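Local coordinates for protein lysozyme, putative (Bacillus anthracis, PDB 2WAG) that probably hydrolyses the glycosidic bonds of bacterial cell-wall peptidoglycan as a family 25 lysozyme, with a proposed neighbouring-group mechanism that retains anomeric configuration, at residues D53-F56 against S57-W60; F78-G82 against E83-E87; I165-V168 against L169-P172. All blocks are in the same frame, centred on the assembly; numbering follows the deposited sequence.

In the fold
All three contacts are local, each made where a loop meets a helix or strand of one family 25 domain, a TIM-barrel relative. Interactions 1 and 2 lead into helices 56-64 and 82-92, whereas interaction 3 turns the chain back after strand 162-166. Their centres are well separated, about 21 Å between interactions 1 and 2, 28 Å between 2 and 3, and 27 Å between 1 and 3, which lie on opposite sides of the chain's centre. None touches another. Interactions 2 and 3 follow the C-terminal ends of barrel strands, the end where such barrels carry their active sites, and each holds a sulfate, probably from the crystallisation liquor. Interaction 3 also meets the second subunit.

Interaction 1: D53-F56 against S57-W60; sequences DKYF and SKNW
Tyr55, at the N-cap, and Phe56 give their carbonyl oxygens to the first turn of helix 56-64: Asn59 N donates to Tyr55 O and Trp60 N to Phe56 O, each at 2.8 Å, in hydrogen bonds of the helical pattern. The type I beta turn from Asp53 to Phe56 is closed by Phe56 N donating to Asp53 O. In a separate Asx turn Asp53 OD2 accepts from Tyr55 N at 2.9 Å, and a water bonded to the same OD2 also accepts from Asn59 ND2. The other carboxylate oxygen, OD1, takes the backbone N of Ser23.

Lys58 lies alongside Tyr55. Its chain is straight until a bend at chi3 (70°), which folds the end over the ring and sets NZ 3.8 Å from the Tyr55 ring centroid, 7° off the normal, a cation-pi contact, with a long, weak ion pair from NZ to Asp27 besides. CE of Lys58 adds a CH-pi contact, and Lys54 CE covers the opposite face toward the rim. Phe56 and Trp60 also lie side by side, with Trp60 CB over the Phe56 face 4.2 Å from its centroid and the two rings oblique. Asn59 OD1 accepts from Trp30 NE1.

The buried Phe56 ring packs on Ile43, Ala45 and Ala72 of the sheet, while Tyr55, on the partly exposed flank, offers its face to the Lys58 ammonium, which probably gains from the pi cloud.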
loop_
_atom_site.group_PDB
_atom_site.type_symbol
_atom_site.label_atom_id
_atom_site.label_comp_id
_atom_site.label_asym_id
_atom_site.label_seq_id
_atom_site.Cartn_x
_atom_site.Cartn_y
_atom_site.Cartn_z
ATOM N N ASP A 53 -6.595 -7.342 17.399
ATOM C CA ASP A 53 -5.778 -6.156 17.149
ATOM C C ASP A 53 -5.474 -5.456 18.480
ATOM O O ASP A 53 -6.374 -5.266 19.308
ATOM C CB ASP A 53 -6.503 -5.238 16.155
ATOM C CG ASP A 53 -5.709 -3.987 15.830
ATOM O OD1 ASP A 53 -5.108 -3.949 14.723
ATOM O OD2 ASP A 53 -5.676 -3.056 16.671
ATOM N N LYS A 54 -4.219 -5.075 18.694
ATOM C CA LYS A 54 -3.830 -4.591 20.011
ATOM C C LYS A 54 -4.445 -3.255 20.382
ATOM O O LYS A 54 -4.496 -2.915 21.561
ATOM C CB LYS A 54 -2.311 -4.539 20.157
ATOM C CG LYS A 54 -1.642 -3.465 19.368
ATOM C CD LYS A 54 -0.162 -3.352 19.763
ATOM C CE LYS A 54 0.557 -2.291 18.947
ATOM N NZ LYS A 54 1.982 -2.148 19.387
ATOM N N TYR A 55 -4.932 -2.500 19.397
ATOM C CA TYR A 55 -5.531 -1.207 19.695
ATOM C C TYR A 55 -7.044 -1.210 19.499
ATOM O O TYR A 55 -7.672 -0.159 19.615
ATOM C CB TYR A 55 -4.906 -0.071 18.873
ATOM C CG TYR A 55 -3.493 0.286 19.294
ATOM C CD1 TYR A 55 -2.998 -0.046 20.563
ATOM C CD2 TYR A 55 -2.655 0.952 18.431
ATOM C CE1 TYR A 55 -1.691 0.262 20.939
ATOM C CE2 TYR A 55 -1.357 1.282 18.803
ATOM C CZ TYR A 55 -0.883 0.937 20.036
ATOM O OH TYR A 55 0.419 1.293 20.347
ATOM N N PHE A 56 -7.649 -2.379 19.254
ATOM C CA PHE A 56 -9.099 -2.373 19.033
ATOM C C PHE A 56 -9.889 -1.781 20.207
ATOM O O PHE A 56 -10.743 -0.918 20.030
ATOM C CB PHE A 56 -9.662 -3.762 18.727
ATOM C CG PHE A 56 -11.163 -3.743 18.705
ATOM C CD1 PHE A 56 -11.829 -3.044 17.699
ATOM C CD2 PHE A 56 -11.910 -4.286 19.736
ATOM C CE1 PHE A 56 -13.223 -2.938 17.683
ATOM C CE2 PHE A 56 -13.309 -4.173 19.729
ATOM C CZ PHE A 56 -13.958 -3.501 18.708
ATOM N N SER A 57 -9.588 -2.263 21.405
ATOM C CA SER A 57 -10.340 -1.846 22.578
ATOM C C SER A 57 -10.265 -0.336 22.741
ATOM O O SER A 57 -11.288 0.329 22.888
ATOM C CB SER A 57 -9.823 -2.545 23.833
ATOM O OG SER A 57 -10.723 -2.333 24.910
ATOM N N LYS A 58 -9.045 0.190 22.699
ATOM C CA LYS A 58 -8.792 1.621 22.872
ATOM C C LYS A 58 -9.459 2.433 21.758
ATOM O O LYS A 58 -10.111 3.453 22.018
ATOM C CB LYS A 58 -7.277 1.880 22.926
ATOM C CG LYS A 58 -6.855 3.343 22.803
ATOM C CD LYS A 58 -5.335 3.530 22.903
ATOM C CE LYS A 58 -4.599 2.990 21.684
ATOM N NZ LYS A 58 -3.320 3.736 21.469
ATOM N N ASN A 59 -9.296 1.987 20.510
ATOM C CA ASN A 59 -9.892 2.713 19.398
ATOM C C ASN A 59 -11.412 2.705 19.473
ATOM O O ASN A 59 -12.067 3.718 19.216
ATOM C CB ASN A 59 -9.446 2.137 18.062
ATOM C CG ASN A 59 -8.058 2.608 17.649
ATOM O OD1 ASN A 59 -7.649 3.729 17.972
ATOM N ND2 ASN A 59 -7.337 1.758 16.921
ATOM N N TRP A 60 -11.984 1.552 19.813
ATOM C CA TRP A 60 -13.436 1.472 19.908
ATOM C C TRP A 60 -13.964 2.442 20.956
ATOM O O TRP A 60 -14.896 3.205 20.704
ATOM C CB TRP A 60 -13.837 0.039 20.253
ATOM C CG TRP A 60 -15.311 -0.192 20.370
ATOM C CD1 TRP A 60 -16.035 -0.263 21.520
ATOM C CD2 TRP A 60 -16.234 -0.422 19.297
ATOM N NE1 TRP A 60 -17.353 -0.505 21.237
ATOM C CE2 TRP A 60 -17.508 -0.620 19.879
ATOM C CE3 TRP A 60 -16.113 -0.471 17.904
ATOM C CZ2 TRP A 60 -18.657 -0.856 19.116
ATOM C CZ3 TRP A 60 -17.253 -0.716 17.140
ATOM C CH2 TRP A 60 -18.511 -0.905 17.749
HETATM O O HOH W 1 -7.653 -1.185 15.941
HETATM O O HOH W 2 -7.584 -4.371 21.841
HETATM O O HOH W 3 -6.605 -1.576 22.971
#

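Interaction 2: F78-G82 against E83-E87. With SO4 (sulfate ion), chain G.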
loop_
_atom_site.group_PDB
_atom_site.type_symbol
_atom_site.label_atom_id
_atom_site.label_comp_id
_atom_site.label_asym_id
_atom_site.label_seq_id
_atom_site.Cartn_x
_atom_site.Cartn_y
_atom_site.Cartn_z
ATOM N N PHE A 78 -8.108 -17.536 5.324
ATOM C CA PHE A 78 -8.417 -18.672 4.460
ATOM C C PHE A 78 -8.151 -20.013 5.132
ATOM O O PHE A 78 -8.395 -21.055 4.526
ATOM C CB PHE A 78 -7.615 -18.551 3.162
ATOM C CG PHE A 78 -7.975 -17.335 2.365
ATOM C CD1 PHE A 78 -9.193 -17.249 1.732
ATOM C CD2 PHE A 78 -7.094 -16.262 2.254
ATOM C CE1 PHE A 78 -9.558 -16.120 0.989
ATOM C CE2 PHE A 78 -7.456 -15.136 1.514
ATOM C CZ PHE A 78 -8.674 -15.068 0.882
ATOM N N ASP A 79 -7.668 -19.990 6.376
ATOM C CA ASP A 79 -7.171 -21.216 6.996
ATOM C C ASP A 79 -7.860 -21.652 8.267
ATOM O O ASP A 79 -7.380 -22.572 8.929
ATOM C CB ASP A 79 -5.666 -21.111 7.184
ATOM C CG ASP A 79 -4.953 -21.230 5.862
ATOM O OD1 ASP A 79 -5.012 -22.305 5.238
ATOM O OD2 ASP A 79 -4.392 -20.227 5.393
ATOM N N SER A 80 -8.984 -21.025 8.608
ATOM C CA SER A 80 -9.812 -21.527 9.701
ATOM C C SER A 80 -11.282 -21.389 9.365
ATOM O O SER A 80 -11.666 -20.691 8.417
ATOM C CB SER A 80 -9.501 -20.830 11.015
ATOM O OG SER A 80 -9.689 -19.438 10.905
ATOM N N LYS A 81 -12.119 -22.084 10.123
ATOM C CA LYS A 81 -13.538 -22.134 9.776
ATOM C C LYS A 81 -14.244 -20.802 9.984
ATOM O O LYS A 81 -13.907 -20.040 10.885
ATOM C CB LYS A 81 -14.242 -23.225 10.580
ATOM C CG LYS A 81 -13.848 -24.648 10.174
ATOM C CD LYS A 81 -14.685 -25.674 10.918
ATOM C CE LYS A 81 -14.705 -25.364 12.409
ATOM N NZ LYS A 81 -13.447 -25.714 13.126
ATOM N N GLY A 82 -15.255 -20.568 9.160
ATOM C CA GLY A 82 -16.071 -19.360 9.291
ATOM C C GLY A 82 -16.709 -19.283 10.661
ATOM O O GLY A 82 -16.810 -18.222 11.255
ATOM N N GLU A 83 -17.156 -20.424 11.187
ATOM C CA GLU A 83 -17.850 -20.390 12.460
ATOM C C GLU A 83 -16.945 -19.875 13.573
ATOM O O GLU A 83 -17.347 -19.070 14.393
ATOM C CB GLU A 83 -18.394 -21.791 12.817
ATOM C CG GLU A 83 -19.041 -21.815 14.195
ATOM C CD GLU A 83 -19.391 -23.211 14.671
ATOM O OE1 GLU A 83 -18.517 -24.110 14.628
ATOM O OE2 GLU A 83 -20.544 -23.388 15.105
ATOM N N THR A 84 -15.695 -20.348 13.597
ATOM C CA THR A 84 -14.744 -19.929 14.604
ATOM C C THR A 84 -14.338 -18.456 14.436
ATOM O O THR A 84 -14.169 -17.730 15.401
ATOM C CB THR A 84 -13.523 -20.859 14.598
ATOM O OG1 THR A 84 -12.971 -20.934 13.277
ATOM C CG2 THR A 84 -13.978 -22.225 14.966
ATOM N N GLN A 85 -14.206 -18.031 13.183
ATOM C CA GLN A 85 -13.898 -16.622 12.926
ATOM C C GLN A 85 -15.046 -15.709 13.372
ATOM O O GLN A 85 -14.799 -14.675 13.972
ATOM C CB GLN A 85 -13.570 -16.427 11.454
ATOM C CG GLN A 85 -12.266 -17.118 11.062
ATOM C CD GLN A 85 -11.803 -16.725 9.701
ATOM O OE1 GLN A 85 -11.426 -15.572 9.476
ATOM N NE2 GLN A 85 -11.841 -17.663 8.760
ATOM N N ALA A 86 -16.300 -16.109 13.096
ATOM C CA ALA A 86 -17.449 -15.324 13.553
ATOM C C ALA A 86 -17.495 -15.256 15.079
ATOM O O ALA A 86 -17.776 -14.215 15.666
ATOM C CB ALA A 86 -18.744 -15.925 13.036
ATOM N N GLU A 87 -17.244 -16.403 15.717
ATOM C CA GLU A 87 -17.249 -16.442 17.170
ATOM C C GLU A 87 -16.192 -15.516 17.753
ATOM O O GLU A 87 -16.407 -14.864 18.781
ATOM C CB GLU A 87 -17.027 -17.884 17.671
ATOM C CG GLU A 87 -18.242 -18.797 17.442
ATOM C CD GLU A 87 -17.959 -20.295 17.565
ATOM O OE1 GLU A 87 -16.798 -20.752 17.453
ATOM O OE2 GLU A 87 -18.944 -21.046 17.745
HETATM S S SO4 G . -6.049 -18.676 11.463
HETATM O O1 SO4 G . -5.228 -17.731 10.725
HETATM O O2 SO4 G . -6.827 -18.265 12.626
HETATM O O3 SO4 G . -5.496 -20.034 11.558
HETATM O O4 SO4 G . -7.129 -18.877 10.468
#
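Gln85 reaches back along the first turn of helix 82-92 to the loop at Ser80, and its side chain can be followed atom by atom. CB rests near the carbonyl oxygens of Lys81 and Gly82. CG, turned beside the backbone N by chi1 of -67°, lies 3.4 Å from Lys81 O and 3.5 Å from Ser80 OG. CD passes close to that same hydroxyl, and the extended chain then delivers the amide to the backbone: NE2 donates to Ser80 O at 3.1 Å, from well above the carbonyl plane and with a bent N-H angle of 138°. The other end of the amide, OE1, accepts from Ser77 N. A glutamine suits this place because one flat group both donates and accepts, tying two backbone points of the loop to the helix.

Lys81, the N-cap, contributes its carbonyl oxygen, which takes two donors: Gln85 N at 3.1 Å, in the carbonyl plane, and, in the conformer of Thr84 described, its OG1 at 2.7 Å. That threonine oxygen also pairs with Ser49 OG, as does Ser80 OG, which donates to sulfate O4 at 2.7 Å; Ser49 N and Ser77 OG bind the same ion. Small Gly82 lies buried in the first turn, where its N donates to Glu125 OE1 of helix 119-137 and its O accepts from Ala86 N at 2.8 Å. This is a helix N-terminus at a beta-alpha connection, joining strand 69-75 to helix 82-92, as recurs round TIM-barrel folds.

Interaction 3: I165-V168 against L169-P172. With SO4 (sulfate ion), chain F.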
loop_
_atom_site.group_PDB
_atom_site.type_symbol
_atom_site.label_atom_id
_atom_site.label_comp_id
_atom_site.label_asym_id
_atom_site.label_seq_id
_atom_site.Cartn_x
_atom_site.Cartn_y
_atom_site.Cartn_z
ATOM N N ILE A 165 -15.402 -1.511 -1.690
ATOM C CA ILE A 165 -14.364 -1.857 -2.673
ATOM C C ILE A 165 -13.130 -0.967 -2.528
ATOM O O ILE A 165 -13.249 0.256 -2.358
ATOM C CB ILE A 165 -14.937 -1.771 -4.123
ATOM C CG1 ILE A 165 -13.934 -2.302 -5.155
ATOM C CG2 ILE A 165 -15.405 -0.349 -4.477
ATOM C CD1 ILE A 165 -13.618 -3.806 -5.046
ATOM N N ARG A 166 -11.949 -1.573 -2.599
ATOM C CA ARG A 166 -10.725 -0.781 -2.684
ATOM C C ARG A 166 -10.482 -0.375 -4.132
ATOM O O ARG A 166 -10.448 -1.220 -5.028
ATOM C CB ARG A 166 -9.516 -1.574 -2.169
ATOM C CG ARG A 166 -8.270 -0.698 -2.035
ATOM C CD ARG A 166 -7.007 -1.476 -1.669
ATOM N NE ARG A 166 -6.414 -2.082 -2.860
ATOM C CZ ARG A 166 -5.409 -2.957 -2.845
ATOM N NH1 ARG A 166 -4.866 -3.360 -1.697
ATOM N NH2 ARG A 166 -4.945 -3.432 -3.993
ATOM N N SER A 167 -10.295 0.923 -4.344
ATOM C CA SER A 167 -9.912 1.423 -5.661
ATOM C C SER A 167 -9.059 2.682 -5.498
ATOM O O SER A 167 -9.593 3.802 -5.489
ATOM C CB SER A 167 -11.155 1.698 -6.500
ATOM O OG SER A 167 -10.817 2.024 -7.839
ATOM N N VAL A 168 -7.758 2.487 -5.295
ATOM C CA VAL A 168 -6.871 3.605 -4.933
ATOM C C VAL A 168 -6.168 4.254 -6.115
ATOM O O VAL A 168 -5.470 5.253 -5.921
ATOM C CB VAL A 168 -5.842 3.216 -3.833
ATOM C CG1 VAL A 168 -6.547 2.667 -2.601
ATOM C CG2 VAL A 168 -4.804 2.229 -4.331
ATOM N N LEU A 169 -6.383 3.730 -7.322
ATOM C CA LEU A 169 -5.751 4.308 -8.522
ATOM C C LEU A 169 -6.747 4.752 -9.578
ATOM O O LEU A 169 -6.376 5.432 -10.537
ATOM C CB LEU A 169 -4.788 3.282 -9.152
ATOM C CG LEU A 169 -3.557 2.907 -8.332
ATOM C CD1 LEU A 169 -2.729 1.789 -9.034
ATOM C CD2 LEU A 169 -2.730 4.124 -8.075
ATOM N N THR A 170 -8.002 4.353 -9.434
ATOM C CA THR A 170 -8.995 4.655 -10.451
ATOM C C THR A 170 -10.327 4.958 -9.793
ATOM O O THR A 170 -10.533 4.732 -8.607
ATOM C CB THR A 170 -9.268 3.449 -11.383
ATOM O OG1 THR A 170 -9.861 2.367 -10.638
ATOM C CG2 THR A 170 -8.015 2.952 -12.093
ATOM N N LYS A 171 -11.244 5.468 -10.591
ATOM C CA LYS A 171 -12.627 5.548 -10.157
ATOM C C LYS A 171 -13.151 4.137 -9.860
ATOM O O LYS A 171 -12.683 3.142 -10.420
ATOM C CB LYS A 171 -13.460 6.186 -11.262
ATOM C CG LYS A 171 -13.087 7.638 -11.535
ATOM C CD LYS A 171 -13.998 8.279 -12.583
ATOM C CE LYS A 171 -14.048 9.783 -12.377
ATOM N NZ LYS A 171 -12.742 10.363 -11.959
ATOM N N PRO A 172 -14.111 4.036 -8.945
ATOM C CA PRO A 172 -14.544 2.720 -8.480
ATOM C C PRO A 172 -15.507 2.037 -9.428
ATOM O O PRO A 172 -16.423 2.666 -9.963
ATOM C CB PRO A 172 -15.256 3.040 -7.167
ATOM C CG PRO A 172 -15.830 4.445 -7.407
ATOM C CD PRO A 172 -14.759 5.144 -8.220
HETATM S S SO4 F . -6.211 -0.679 -6.493
HETATM O O1 SO4 F . -6.091 -2.147 -6.366
HETATM O O2 SO4 F . -7.076 -0.593 -7.637
HETATM O O3 SO4 F . -6.798 -0.212 -5.299
HETATM O O4 SO4 F . -4.846 -0.340 -6.777
#
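A chi1 of -173° at Ser167 swings OG opposite the backbone N, where it donates to Thr170 O at 2.8 Å, arriving 58° above the carbonyl plane. At Thr170 itself, chi1 of 65° sets OG1 between N and the carbonyl carbon, and from there it donates to Lys171 O at 2.9 Å. Short hydroxyl side chains suit a tight reversal, since each can satisfy a nearby carbonyl. Nearer the strand, Ile165 CG2 touches Pro172 CB at 4.3 Å, a light apolar contact between the two ends of the turn.

On the turn a sulfate is gripped by Val168 N, 2.9 Å from its O3 and almost straight, and by Arg166. In the conformer described, Arg166 NE bonds O3, and NH2 meets O1 at 2.9 Å in the guanidinium plane.

Lys171 N donates to Asp114 OD1 of the second subunit, on whose Lys113 Leu169 packs. The turn follows strand 162-166 and reverses the chain; that strand pairs in parallel with strands 142-145 and 182-186. Trp183 NE1 donates to Ser167 O, and Pro172 packs on Trp180 of the preceding loop and on Trp183 of strand 182-186.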